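Local coordinates for protein probable endonuclease 4 (Thermotoga maritima, PDB 4HNO) that probably cleaves the phosphodiester backbone of DNA at apurinic or apyrimidinic sites during base excision repair, using a cluster of three metal ions, at residues Glu134-Thr139 and Asp174-Thr179; Val143-Asn148 and Arg213-His218; Tyr190-Lys195 and Gly239-Glu244. All blocks are in the same frame, centred on the assembly; numbering follows the deposited sequence. Where two conformers were deposited one is given.

Interaction 1 (Glu134-Thr139 and Asp174-Thr179)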
ATOM      1  N   GLU A 134     -19.445   5.561   4.030  1.00  8.27           N
ATOM      2  CA  GLU A 134     -19.569   6.391   5.215  0.75  8.47           C
ATOM      3  C   GLU A 134     -18.323   7.248   5.406  1.00  8.42           C
ATOM      4  O   GLU A 134     -18.418   8.414   5.796  1.00  9.98           O
ATOM      5  CB  GLU A 134     -19.817   5.550   6.464  0.75  9.24           C
ATOM      6  CG  GLU A 134     -21.169   4.943   6.491  0.75 11.26           C
ATOM      7  CD  GLU A 134     -22.256   5.981   6.278  0.75 19.98           C
ATOM      8  OE1 GLU A 134     -22.284   6.972   7.044  0.75 16.85           O
ATOM      9  OE2 GLU A 134     -23.055   5.838   5.324  0.75 31.80           O
ATOM     10  N   VAL A 135     -17.151   6.697   5.135  1.00  7.78           N
ATOM     11  CA  VAL A 135     -15.922   7.461   5.291  1.00  7.71           C
ATOM     12  C   VAL A 135     -15.794   8.533   4.215  1.00  7.68           C
ATOM     13  O   VAL A 135     -15.573   9.712   4.515  1.00  8.23           O
ATOM     14  CB  VAL A 135     -14.709   6.532   5.297  1.00  8.19           C
ATOM     15  CG1 VAL A 135     -13.408   7.304   5.292  1.00  8.92           C
ATOM     16  CG2 VAL A 135     -14.778   5.571   6.490  1.00  9.40           C
ATOM     17  N   LEU A 136     -15.905   8.125   2.955  1.00  7.53           N
ATOM     18  CA  LEU A 136     -15.685   9.057   1.852  1.00  7.34           C
ATOM     19  C   LEU A 136     -16.746  10.147   1.825  1.00  7.61           C
ATOM     20  O   LEU A 136     -16.440  11.298   1.528  1.00  8.29           O
ATOM     21  CB  LEU A 136     -15.620   8.301   0.535  1.00  8.16           C
ATOM     22  CG  LEU A 136     -14.393   7.398   0.393  1.00  8.73           C
ATOM     23  CD1 LEU A 136     -14.550   6.545  -0.850  1.00 10.45           C
ATOM     24  CD2 LEU A 136     -13.095   8.185   0.361  1.00  9.92           C
ATOM     25  N   ASN A 137     -17.998   9.796   2.111  1.00  8.13           N
ATOM     26  CA  ASN A 137     -19.072  10.761   2.027  1.00  8.76           C
ATOM     27  C   ASN A 137     -19.093  11.735   3.193  1.00  9.32           C
ATOM     28  O   ASN A 137     -19.924  12.641   3.206  1.00 11.95           O
ATOM     29  CB  ASN A 137     -20.440  10.071   1.896  1.00  9.43           C
ATOM     30  CG  ASN A 137     -20.624   9.329   0.573  1.00  9.56           C
ATOM     31  OD1 ASN A 137     -19.972   9.609  -0.443  1.00 10.54           O
ATOM     32  ND2 ASN A 137     -21.560   8.400   0.565  1.00 10.56           N
ATOM     33  N   ASN A 138     -18.174  11.589   4.142  1.00  8.70           N
ATOM     34  CA  ASN A 138     -18.062  12.483   5.282  1.00  8.94           C
ATOM     35  C   ASN A 138     -16.667  13.087   5.420  1.00  9.01           C
ATOM     36  O   ASN A 138     -16.338  13.644   6.459  1.00 10.77           O
ATOM     37  CB  ASN A 138     -18.491  11.775   6.568  1.00  9.90           C
ATOM     38  CG  ASN A 138     -19.968  11.560   6.608  1.00 11.12           C
ATOM     39  OD1 ASN A 138     -20.731  12.507   6.799  1.00 13.43           O
ATOM     40  ND2 ASN A 138     -20.393  10.338   6.392  1.00 12.13           N
ATOM     41  N   THR A 139     -15.877  13.002   4.347  1.00  8.19           N
ATOM     42  CA  THR A 139     -14.546  13.573   4.292  1.00  8.36           C
ATOM     43  C   THR A 139     -14.335  14.122   2.877  1.00  8.25           C
ATOM     44  O   THR A 139     -15.126  13.860   1.977  1.00  8.69           O
ATOM     45  CB  THR A 139     -13.466  12.534   4.579  1.00  8.74           C
ATOM     46  OG1 THR A 139     -13.535  11.487   3.616  1.00  8.36           O
ATOM     47  CG2 THR A 139     -13.558  11.968   5.993  1.00  9.48           C
ATOM     48  N   ASP A 174     -13.899   7.924  -7.678  1.00  9.53           N
ATOM     49  CA  ASP A 174     -12.684   8.648  -8.013  1.00 10.15           C
ATOM     50  C   ASP A 174     -11.747   8.792  -6.805  1.00  9.50           C
ATOM     51  O   ASP A 174     -10.563   9.104  -6.961  1.00 11.30           O
ATOM     52  CB  ASP A 174     -12.985  10.051  -8.574  1.00 12.54           C
ATOM     53  CG  ASP A 174     -13.657  10.039  -9.926  1.00 15.88           C
ATOM     54  OD1 ASP A 174     -13.719   8.977 -10.556  1.00 19.46           O
ATOM     55  OD2 ASP A 174     -14.107  11.110 -10.379  1.00 16.92           O
ATOM     56  N   ARG A 175     -12.272   8.560  -5.602  1.00  8.36           N
ATOM     57  CA  ARG A 175     -11.465   8.566  -4.390  1.00  8.28           C
ATOM     58  C   ARG A 175     -11.151   7.158  -3.900  1.00  8.14           C
ATOM     59  O   ARG A 175     -10.771   6.982  -2.749  1.00  9.13           O
ATOM     60  CB  ARG A 175     -12.113   9.422  -3.319  1.00  8.54           C
ATOM     61  CG  ARG A 175     -12.064  10.903  -3.660  1.00  9.07           C
ATOM     62  CD  ARG A 175     -12.847  11.738  -2.678  1.00  9.16           C
ATOM     63  NE  ARG A 175     -12.279  11.624  -1.345  1.00  8.25           N
ATOM     64  CZ  ARG A 175     -12.958  11.777  -0.215  1.00  8.24           C
ATOM     65  NH1 ARG A 175     -12.314  11.676   0.934  1.00  8.60           N
ATOM     66  NH2 ARG A 175     -14.256  12.041  -0.238  1.00  8.87           N
ATOM     67  N   VAL A 176     -11.201   6.188  -4.817  1.00  7.99           N
ATOM     68  CA  VAL A 176     -10.721   4.837  -4.536  1.00  8.05           C
ATOM     69  C   VAL A 176      -9.747   4.478  -5.653  1.00  8.03           C
ATOM     70  O   VAL A 176     -10.087   4.543  -6.845  1.00  8.61           O
ATOM     71  CB  VAL A 176     -11.863   3.828  -4.484  1.00  8.56           C
ATOM     72  CG1 VAL A 176     -11.331   2.425  -4.198  1.00  9.55           C
ATOM     73  CG2 VAL A 176     -12.879   4.224  -3.430  1.00 10.07           C
ATOM     74  N   ALA A 177      -8.552   4.056  -5.275  1.00  7.96           N
ATOM     75  CA  ALA A 177      -7.569   3.595  -6.246  1.00  8.08           C
ATOM     76  C   ALA A 177      -6.887   2.351  -5.665  1.00  7.67           C
ATOM     77  O   ALA A 177      -7.436   1.751  -4.737  1.00  8.10           O
ATOM     78  CB  ALA A 177      -6.633   4.724  -6.673  1.00  8.74           C
ATOM     79  N   ILE A 178      -5.762   1.933  -6.230  1.00  7.97           N
ATOM     80  CA  ILE A 178      -5.229   0.609  -5.992  1.00  8.21           C
ATOM     81  C   ILE A 178      -3.747   0.661  -5.640  1.00  7.77           C
ATOM     82  O   ILE A 178      -2.967   1.426  -6.216  1.00  8.66           O
ATOM     83  CB  ILE A 178      -5.455  -0.255  -7.272  1.00  9.82           C
ATOM     84  CG1 ILE A 178      -6.933  -0.319  -7.672  1.00 10.27           C
ATOM     85  CG2 ILE A 178      -4.834  -1.640  -7.159  1.00 10.72           C
ATOM     86  CD1 ILE A 178      -7.809  -1.016  -6.682  1.00 10.97           C
ATOM     87  N   THR A 179      -3.368  -0.233  -4.727  1.00  7.58           N
ATOM     88  CA  THR A 179      -1.979  -0.573  -4.428  1.00  7.81           C
ATOM     89  C   THR A 179      -1.771  -2.045  -4.757  1.00  7.82           C
ATOM     90  O   THR A 179      -2.571  -2.883  -4.346  1.00  8.17           O
ATOM     91  CB  THR A 179      -1.680  -0.356  -2.957  1.00  7.72           C
ATOM     92  OG1 THR A 179      -1.795   1.044  -2.698  1.00  8.53           O
ATOM     93  CG2 THR A 179      -0.296  -0.859  -2.554  1.00  8.61           C
TER
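R175, next to strand 176-181, makes one hydrogen bond to the last turn of helix 121-136 and two to T139 in the turn that follows. NH1 of R175 bonds to OG1 of T139 at 3.0 Å, nearly straight at 163° and close to the guanidinium plane. NH2 of R175 serves two carbonyls, O of L136 at 2.9 Å and O of T139 at 3.0 Å. Both of these bonds are bent, and both oxygens lie off the guanidinium plane. T139 is therefore held end-on by two nitrogens. L136 covers one guanidinium face, with its CD2 3.6 Å above the centre. Its other methyl, CD1, meets CG2 of V176 at 3.9 Å.

OG1 of T139 sits between its own backbone N and carbonyl carbon (chi1 60°), which lets it donate to O of V135, 2.8 Å away. The backbone N of N138 bonds to the same oxygen from the other face of its plane. On the arginine, NE is held by V142 O and NH2 also by Q172 OE1. The buried guanidinium thus secures the type I turn L136 to T139, which leaves the helix of a beta-alpha-beta crossover in the TIM barrel.

Interaction 2 (Val143-Asn148 and Arg213-His218). With MN (manganese (II) ion), chain E; ZN (zinc ion), chain B.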
ATOM      1  N   VAL A 143      -7.659  10.123  -1.061  1.00  7.72           N
ATOM      2  CA  VAL A 143      -7.997   8.953  -1.851  1.00  7.82           C
ATOM      3  C   VAL A 143      -7.622   7.711  -1.063  1.00  7.47           C
ATOM      4  O   VAL A 143      -6.510   7.616  -0.549  1.00  8.50           O
ATOM      5  CB  VAL A 143      -7.224   9.008  -3.189  1.00  8.63           C
ATOM      6  CG1 VAL A 143      -7.356   7.708  -3.979  1.00  9.62           C
ATOM      7  CG2 VAL A 143      -7.705  10.201  -4.026  1.00  9.53           C
ATOM      8  N   ILE A 144      -8.566   6.778  -0.962  1.00  7.53           N
ATOM      9  CA  ILE A 144      -8.315   5.498  -0.325  1.00  7.46           C
ATOM     10  C   ILE A 144      -7.782   4.528  -1.365  1.00  7.66           C
ATOM     11  O   ILE A 144      -8.363   4.380  -2.448  1.00  8.86           O
ATOM     12  CB  ILE A 144      -9.575   4.975   0.358  1.00  8.66           C
ATOM     13  CG1 ILE A 144      -9.889   5.910   1.544  1.00 11.24           C
ATOM     14  CG2 ILE A 144      -9.384   3.537   0.818  1.00 10.20           C
ATOM     15  CD1 ILE A 144     -11.153   5.642   2.295  1.00 12.44           C
ATOM     16  N   LEU A 145      -6.672   3.877  -1.039  1.00  7.40           N
ATOM     17  CA  LEU A 145      -6.091   2.845  -1.895  1.00  7.46           C
ATOM     18  C   LEU A 145      -6.478   1.487  -1.324  1.00  7.43           C
ATOM     19  O   LEU A 145      -6.272   1.230  -0.141  1.00  9.03           O
ATOM     20  CB  LEU A 145      -4.573   2.962  -1.957  1.00  7.73           C
ATOM     21  CG  LEU A 145      -4.057   4.327  -2.395  1.00  7.94           C
ATOM     22  CD1 LEU A 145      -2.536   4.345  -2.420  1.00  8.68           C
ATOM     23  CD2 LEU A 145      -4.621   4.712  -3.749  1.00  8.63           C
ATOM     24  N   LEU A 146      -7.021   0.625  -2.179  1.00  7.37           N
ATOM     25  CA  LEU A 146      -7.277  -0.756  -1.816  1.00  7.31           C
ATOM     26  C   LEU A 146      -6.061  -1.574  -2.218  1.00  7.24           C
ATOM     27  O   LEU A 146      -5.664  -1.561  -3.388  1.00  7.93           O
ATOM     28  CB  LEU A 146      -8.496  -1.302  -2.537  1.00  7.91           C
ATOM     29  CG  LEU A 146      -9.779  -0.517  -2.380  1.00  8.78           C
ATOM     30  CD1 LEU A 146     -10.884  -1.151  -3.208  1.00 10.02           C
ATOM     31  CD2 LEU A 146     -10.188  -0.395  -0.923  1.00 11.72           C
ATOM     32  N   GLU A 147      -5.484  -2.281  -1.254  1.00  7.38           N
ATOM     33  CA  GLU A 147      -4.320  -3.124  -1.471  1.00  7.57           C
ATOM     34  C   GLU A 147      -4.747  -4.575  -1.612  1.00  7.47           C
ATOM     35  O   GLU A 147      -5.563  -5.066  -0.842  1.00  7.97           O
ATOM     36  CB  GLU A 147      -3.381  -2.970  -0.287  1.00  7.91           C
ATOM     37  CG  GLU A 147      -2.085  -3.727  -0.452  1.00  8.18           C
ATOM     38  CD  GLU A 147      -1.237  -3.792   0.780  1.00  7.75           C
ATOM     39  OE1 GLU A 147      -0.349  -4.672   0.830  1.00  8.29           O
ATOM     40  OE2 GLU A 147      -1.416  -2.946   1.687  1.00  8.65           O
ATOM     41  N   ASN A 148      -4.162  -5.277  -2.581  1.00  6.92           N
ATOM     42  CA  ASN A 148      -4.371  -6.721  -2.622  1.00  7.40           C
ATOM     43  C   ASN A 148      -3.658  -7.404  -1.462  1.00  7.40           C
ATOM     44  O   ASN A 148      -2.616  -6.935  -0.979  1.00  8.04           O
ATOM     45  CB  ASN A 148      -3.929  -7.322  -3.951  1.00  7.76           C
ATOM     46  CG  ASN A 148      -2.445  -7.181  -4.173  1.00  7.67           C
ATOM     47  OD1 ASN A 148      -1.942  -6.063  -4.187  1.00  8.10           O
ATOM     48  ND2 ASN A 148      -1.739  -8.290  -4.375  1.00  8.18           N
ATOM     49  N   ARG A 213      -5.226   4.173 -12.050  1.00 10.23           N
ATOM     50  CA  ARG A 213      -5.597   3.881 -10.671  1.00  9.60           C
ATOM     51  C   ARG A 213      -4.527   3.145  -9.882  1.00  9.55           C
ATOM     52  O   ARG A 213      -4.688   2.990  -8.663  1.00  9.89           O
ATOM     53  CB  ARG A 213      -6.917   3.109 -10.620  1.00  9.64           C
ATOM     54  CG  ARG A 213      -8.153   3.889 -11.070  1.00 10.34           C
ATOM     55  CD  ARG A 213      -8.645   4.868 -10.023  1.00 10.44           C
ATOM     56  NE  ARG A 213      -7.921   6.113 -10.009  1.00 10.55           N
ATOM     57  CZ  ARG A 213      -8.219   7.129  -9.206  1.00 10.77           C
ATOM     58  NH1 ARG A 213      -9.102   6.983  -8.228  1.00 10.64           N
ATOM     59  NH2 ARG A 213      -7.596   8.303  -9.367  1.00 12.44           N
ATOM     60  N   LEU A 214      -3.460   2.681 -10.516  1.00  9.54           N
ATOM     61  CA  LEU A 214      -2.387   2.037  -9.782  1.00  9.69           C
ATOM     62  C   LEU A 214      -1.471   3.117  -9.222  1.00  9.58           C
ATOM     63  O   LEU A 214      -0.675   3.716  -9.947  1.00 11.10           O
ATOM     64  CB  LEU A 214      -1.611   1.067 -10.686  1.00 10.46           C
ATOM     65  CG  LEU A 214      -0.443   0.366 -10.005  1.00 11.37           C
ATOM     66  CD1 LEU A 214      -0.902  -0.494  -8.835  1.00 11.78           C
ATOM     67  CD2 LEU A 214       0.330  -0.462 -11.027  1.00 12.80           C
ATOM     68  N   LYS A 215      -1.601   3.387  -7.924  1.00  9.04           N
ATOM     69  CA  LYS A 215      -0.911   4.513  -7.303  1.00  9.25           C
ATOM     70  C   LYS A 215       0.347   4.153  -6.537  1.00  9.14           C
ATOM     71  O   LYS A 215       1.193   5.011  -6.303  1.00  9.76           O
ATOM     72  CB  LYS A 215      -1.860   5.259  -6.361  1.00  9.70           C
ATOM     73  CG  LYS A 215      -3.066   5.882  -7.041  1.00 10.00           C
ATOM     74  CD  LYS A 215      -2.695   6.916  -8.078  1.00 12.49           C
ATOM     75  CE  LYS A 215      -3.939   7.511  -8.689  1.00 13.44           C
ATOM     76  NZ  LYS A 215      -3.617   8.467  -9.781  1.00 16.44           N
ATOM     77  N   MET A 216       0.476   2.895  -6.137  1.00  8.78           N
ATOM     78  CA  MET A 216       1.603   2.456  -5.329  1.00  8.85           C
ATOM     79  C   MET A 216       1.818   0.974  -5.589  1.00  8.60           C
ATOM     80  O   MET A 216       0.850   0.227  -5.756  1.00  8.49           O
ATOM     81  CB  MET A 216       1.331   2.697  -3.844  1.00  8.97           C
ATOM     82  CG  MET A 216       2.394   2.120  -2.904  1.00  8.92           C
ATOM     83  SD  MET A 216       2.359   2.774  -1.215  1.00  8.79           S
ATOM     84  CE  MET A 216       0.618   2.649  -0.781  1.00  9.02           C
ATOM     85  N   ILE A 217       3.079   0.568  -5.578  1.00  8.67           N
ATOM     86  CA  ILE A 217       3.464  -0.838  -5.508  1.00  8.52           C
ATOM     87  C   ILE A 217       4.168  -1.038  -4.181  1.00  8.88           C
ATOM     88  O   ILE A 217       5.072  -0.280  -3.825  1.00 10.13           O
ATOM     89  CB  ILE A 217       4.369  -1.208  -6.688  1.00  9.44           C
ATOM     90  CG1 ILE A 217       3.546  -1.198  -7.976  1.00 10.89           C
ATOM     91  CG2 ILE A 217       5.039  -2.575  -6.465  1.00 10.60           C
ATOM     92  CD1 ILE A 217       4.378  -1.172  -9.234  1.00 11.46           C
ATOM     93  N   HIS A 218       3.734  -2.062  -3.438  1.00  8.10           N
ATOM     94  CA  HIS A 218       4.482  -2.518  -2.286  1.00  8.31           C
ATOM     95  C   HIS A 218       5.454  -3.575  -2.797  1.00  8.30           C
ATOM     96  O   HIS A 218       5.043  -4.639  -3.280  1.00  8.75           O
ATOM     97  CB  HIS A 218       3.591  -3.096  -1.204  1.00  8.18           C
ATOM     98  CG  HIS A 218       2.787  -2.077  -0.481  1.00  7.97           C
ATOM     99  ND1 HIS A 218       1.742  -2.434   0.343  1.00  8.28           N
ATOM    100  CD2 HIS A 218       2.919  -0.731  -0.415  1.00  8.51           C
ATOM    101  CE1 HIS A 218       1.271  -1.325   0.879  1.00  8.58           C
ATOM    102  NE2 HIS A 218       1.962  -0.280   0.437  1.00  8.24           N
TER
HETATM  103 MN    MN E 304       1.672  -4.354   1.485  0.75 11.03          MN
HETATM  104 ZN    ZN B 301      -0.730  -3.421   3.527  0.94  8.66          ZN
HETATM  105  O   HOH W   1       1.031  -4.154   3.316  0.88  8.73           O
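Metal coordination joins E147 and H218 near the C-terminal ends of the two segments. OE1 of E147 binds the manganese ion at 2.1 Å, and ND1 of H218 binds the same ion at 2.2 Å. OE2 of E147 binds the zinc ion at 2.0 Å, so one carboxylate bridges two metals. Water 1 lies 1.9 Å from each of these ions and forms a second bridge. The carboxylate and imidazole planes are almost perpendicular, 88° apart. OE1 of E147 and ND1 of H218 are 3.1 Å apart because they share a metal, not through a hydrogen bond. E147 is extended, with CG anti to the backbone N (chi1 -176°), which carries the carboxylate out to the ions.

Apolar packing joins the strands further from the metals. CD2 of L145 lies 3.8 Å from CG of K215, whose NZ turns away to a salt bridge with E212. CD1 of L145 meets CE of M216 at 3.9 Å. T179 of the intervening strand 176-181 touches both L145 and M216.

Outside bonds hold the ligands: N110 ND2 donates to OE2 of E147, and Q33 OE1 pairs with NE2 of H218. H72 and H112 complete the protein ligands of the zinc, D181 and E263 those of the manganese. This is the metal site of the TIM barrel, where two metals would be expected to polarise the bridging water.

Interaction 3 (Tyr190-Lys195 and Gly239-Glu244). With EDO (1,2-ethanediol), chain J.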
ATOM      1  N   TYR A 190      -0.092 -14.425  -8.765  1.00  8.96           N
ATOM      2  CA  TYR A 190       0.337 -13.420  -9.720  1.00  9.15           C
ATOM      3  C   TYR A 190       1.837 -13.549  -9.905  1.00  9.45           C
ATOM      4  O   TYR A 190       2.632 -13.087  -9.071  1.00  9.98           O
ATOM      5  CB  TYR A 190      -0.051 -12.015  -9.275  1.00  9.30           C
ATOM      6  CG  TYR A 190      -1.537 -11.752  -9.315  1.00  9.39           C
ATOM      7  CD1 TYR A 190      -2.316 -11.810  -8.168  1.00  9.53           C
ATOM      8  CD2 TYR A 190      -2.163 -11.426 -10.498  1.00 10.37           C
ATOM      9  CE1 TYR A 190      -3.679 -11.538  -8.214  1.00 10.15           C
ATOM     10  CE2 TYR A 190      -3.508 -11.153 -10.556  1.00 10.57           C
ATOM     11  CZ  TYR A 190      -4.268 -11.205  -9.410  1.00 10.14           C
ATOM     12  OH  TYR A 190      -5.619 -10.946  -9.450  1.00 11.01           O
ATOM     13  N   ASP A 191       2.215 -14.227 -10.984  1.00 10.41           N
ATOM     14  CA  ASP A 191       3.601 -14.620 -11.201  1.00 10.97           C
ATOM     15  C   ASP A 191       4.349 -13.554 -11.976  1.00 11.33           C
ATOM     16  O   ASP A 191       4.458 -13.597 -13.197  1.00 12.68           O
ATOM     17  CB  ASP A 191       3.660 -15.948 -11.935  1.00 11.65           C
ATOM     18  CG  ASP A 191       5.061 -16.479 -12.069  1.00 12.19           C
ATOM     19  OD1 ASP A 191       5.978 -15.828 -11.524  1.00 12.80           O
ATOM     20  OD2 ASP A 191       5.232 -17.536 -12.713  1.00 14.96           O
ATOM     21  N   ILE A 192       4.896 -12.593 -11.247  1.00 11.33           N
ATOM     22  CA  ILE A 192       5.648 -11.500 -11.845  1.00 11.90           C
ATOM     23  C   ILE A 192       7.082 -11.893 -12.216  1.00 12.51           C
ATOM     24  O   ILE A 192       7.856 -11.044 -12.655  1.00 13.54           O
ATOM     25  CB  ILE A 192       5.668 -10.237 -10.934  1.00 12.16           C
ATOM     26  CG1 ILE A 192       6.331 -10.519  -9.572  1.00 12.04           C
ATOM     27  CG2 ILE A 192       4.269  -9.667 -10.792  1.00 11.80           C
ATOM     28  CD1 ILE A 192       6.633  -9.257  -8.796  1.00 12.62           C
ATOM     29  N   THR A 193       7.432 -13.166 -12.042  1.00 13.21           N
ATOM     30  CA  THR A 193       8.778 -13.627 -12.372  1.00 14.25           C
ATOM     31  C   THR A 193       8.924 -13.976 -13.839  1.00 14.77           C
ATOM     32  O   THR A 193      10.041 -14.236 -14.299  1.00 16.23           O
ATOM     33  CB  THR A 193       9.236 -14.858 -11.538  1.00 13.77           C
ATOM     34  OG1 THR A 193       8.569 -16.056 -11.971  1.00 15.20           O
ATOM     35  CG2 THR A 193       9.034 -14.618 -10.062  1.00 14.80           C
ATOM     36  N   LYS A 194       7.818 -13.985 -14.570  1.00 14.70           N
ATOM     37  CA  LYS A 194       7.826 -14.258 -15.996  1.00 15.15           C
ATOM     38  C   LYS A 194       7.196 -13.059 -16.713  1.00 17.82           C
ATOM     39  O   LYS A 194       6.212 -12.492 -16.252  1.00 14.12           O
ATOM     40  CB  LYS A 194       7.052 -15.553 -16.316  1.00 17.47           C
ATOM     41  CG  LYS A 194       7.682 -16.810 -15.706  1.00 21.77           C
ATOM     42  CD  LYS A 194       7.047 -18.103 -16.215  1.00 29.58           C
ATOM     43  CE  LYS A 194       7.750 -18.645 -17.466  1.00 32.23           C
ATOM     44  NZ  LYS A 194       7.087 -19.870 -18.028  1.00 27.31           N
ATOM     45  N   LYS A 195       7.752 -12.679 -17.856  0.63 31.22           N
ATOM     46  CA  LYS A 195       7.242 -11.499 -18.537  0.63 35.01           C
ATOM     47  C   LYS A 195       5.760 -11.665 -18.899  0.63 28.17           C
ATOM     48  O   LYS A 195       5.002 -10.691 -18.834  0.63 15.67           O
ATOM     49  CB  LYS A 195       8.089 -11.135 -19.765  0.63 38.29           C
ATOM     50  CG  LYS A 195       8.110 -12.172 -20.861  0.63 39.54           C
ATOM     51  CD  LYS A 195       8.918 -11.681 -22.058  0.63 39.88           C
ATOM     52  CE  LYS A 195       9.093 -12.777 -23.092  0.63 39.99           C
ATOM     53  NZ  LYS A 195       7.789 -13.258 -23.618  0.63 39.81           N
ATOM     54  N   GLY A 239      14.200 -13.901  -1.736  1.00 10.57           N
ATOM     55  CA  GLY A 239      13.063 -14.802  -1.697  1.00 10.25           C
ATOM     56  C   GLY A 239      12.757 -15.436  -3.031  1.00  9.61           C
ATOM     57  O   GLY A 239      13.593 -15.521  -3.930  1.00 10.80           O
ATOM     58  N   PHE A 240      11.533 -15.925  -3.156  1.00  9.16           N
ATOM     59  CA  PHE A 240      11.129 -16.698  -4.318  1.00  9.88           C
ATOM     60  C   PHE A 240      10.795 -15.867  -5.548  1.00  9.77           C
ATOM     61  O   PHE A 240      10.679 -16.427  -6.648  1.00 10.42           O
ATOM     62  CB  PHE A 240      10.016 -17.681  -3.980  1.00  9.77           C
ATOM     63  CG  PHE A 240      10.496 -18.877  -3.191  1.00  9.72           C
ATOM     64  CD1 PHE A 240      10.413 -18.903  -1.813  1.00  9.92           C
ATOM     65  CD2 PHE A 240      11.026 -19.969  -3.843  1.00 11.15           C
ATOM     66  CE1 PHE A 240      10.837 -20.007  -1.086  1.00  9.95           C
ATOM     67  CE2 PHE A 240      11.469 -21.066  -3.125  1.00 11.92           C
ATOM     68  CZ  PHE A 240      11.368 -21.090  -1.749  1.00 10.54           C
ATOM     69  N   ILE A 241      10.658 -14.554  -5.396  1.00  9.51           N
ATOM     70  CA  ILE A 241      10.609 -13.697  -6.580  1.00  9.73           C
ATOM     71  C   ILE A 241      12.039 -13.524  -7.096  1.00 10.78           C
ATOM     72  O   ILE A 241      12.340 -13.821  -8.258  1.00 11.52           O
ATOM     73  CB  ILE A 241       9.884 -12.366  -6.300  1.00 10.06           C
ATOM     74  CG1 ILE A 241       8.435 -12.658  -5.887  1.00 10.65           C
ATOM     75  CG2 ILE A 241       9.962 -11.475  -7.530  1.00 11.40           C
ATOM     76  CD1 ILE A 241       7.660 -11.452  -5.412  1.00 10.60           C
ATOM     77  N   GLY A 242      12.930 -13.098  -6.210  1.00 11.00           N
ATOM     78  CA  GLY A 242      14.345 -13.154  -6.472  1.00 12.03           C
ATOM     79  C   GLY A 242      14.852 -12.045  -7.369  1.00 11.41           C
ATOM     80  O   GLY A 242      14.103 -11.224  -7.885  1.00 11.74           O
ATOM     81  N   GLU A 243      16.163 -12.025  -7.564  1.00 12.69           N
ATOM     82  CA  GLU A 243      16.752 -11.023  -8.425  1.00 13.72           C
ATOM     83  C   GLU A 243      16.238 -11.163  -9.851  1.00 13.28           C
ATOM     84  O   GLU A 243      15.921 -10.178 -10.495  1.00 13.86           O
ATOM     85  CB  GLU A 243      18.280 -11.067  -8.396  1.00 19.19           C
ATOM     86  CG  GLU A 243      18.895 -10.751  -7.047  0.51 28.07           C
ATOM     87  CD  GLU A 243      20.400 -10.570  -7.122  0.51 44.46           C
ATOM     88  OE1 GLU A 243      20.977 -10.816  -8.203  0.51 55.19           O
ATOM     89  OE2 GLU A 243      21.003 -10.179  -6.102  0.51 54.36           O
ATOM     90  N   GLU A 244      16.143 -12.397 -10.337  1.00 14.36           N
ATOM     91  CA  GLU A 244      15.708 -12.611 -11.707  1.00 15.01           C
ATOM     92  C   GLU A 244      14.247 -12.212 -11.893  1.00 13.51           C
ATOM     93  O   GLU A 244      13.876 -11.660 -12.922  1.00 14.49           O
ATOM     94  CB  GLU A 244      15.930 -14.067 -12.127  1.00 16.48           C
ATOM     95  CG  GLU A 244      17.399 -14.490 -12.081  1.00 18.00           C
ATOM     96  CD  GLU A 244      17.724 -15.728 -12.885  1.00 21.06           C
ATOM     97  OE1 GLU A 244      16.803 -16.371 -13.427  1.00 24.25           O
ATOM     98  OE2 GLU A 244      18.925 -16.044 -12.985  1.00 24.85           O
TER
HETATM   99  C1  EDO J 309       7.451 -18.923 -10.249  0.87 18.38           C
HETATM  100  O1  EDO J 309       8.796 -18.424 -10.274  0.87 18.25           O
HETATM  101  C2  EDO J 309       7.220 -19.869 -11.424  0.87 18.54           C
HETATM  102  O2  EDO J 309       7.343 -19.166 -12.675  0.87 17.54           O
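T193 and I192 face I241 across a small contact between a loop and the residues leading into helix 242-250. In the tighter part, methyl groups pack on I241, including its backbone O. CG2 of T193 is 3.8 Å from the backbone O of I241 and 4.1 Å from CG2 of I241. CD1 of I192 lies 4.2 Å from CD1 of I241, and the two isoleucine side chains cross obliquely. In I192 the CG1 branch stands between the backbone N and the carbonyl carbon (chi1 61°), from where CD1 extends to I241. The two isoleucines are buried.

The looser side is polar. D191 and T193 form a local network within the loop. OD1 of D191 accepts from OG1 of T193 at 2.6 Å, through its syn lone pair. It also accepts from the backbone N of T193 at 3.1 Å, met from above the carboxylate plane, which makes an Asx turn. A 1,2-ethanediol, probably from the crystallisation liquor, closes a ring here. Its O2 donates to OD2 of D191 at 2.7 Å and its O1 to OG1 of T193 at 2.9 Å. F240 is exposed, and its ring leads away from the loop.

D191 to K194 form a type I turn, and K194 is the N-cap of helix 195-208. D221 accepts from the backbone N of I241 and of G242. I192 also packs on V198 and L201 of helix 195-208 and on F249 of helix 242-250, while F186 of helix 182-187 touches D191, T193 and F240.

How the interactions relate
From the N terminus, helix 121-136 leads to 134-139, where interaction 1 opens. Strand 143-147 follows and opens interaction 2. At 174-179 the chain closes interaction 1 while interaction 2 is still open, so the two cross. Strand 176-181 lies between strands 143-147 and 214-222 in the barrel sheet, and interactions 1 and 2 touch there. Segment 190-195 then opens interaction 3. Interaction 2 closes at 213-218, crossing interaction 3, which closes last at 239-244. Interactions 1 and 3 are in series, on opposite sides of the chain's centre. Interaction 1 ties a helix to the barrel, interaction 2 spans its interior, and interaction 3 joins peripheral segments.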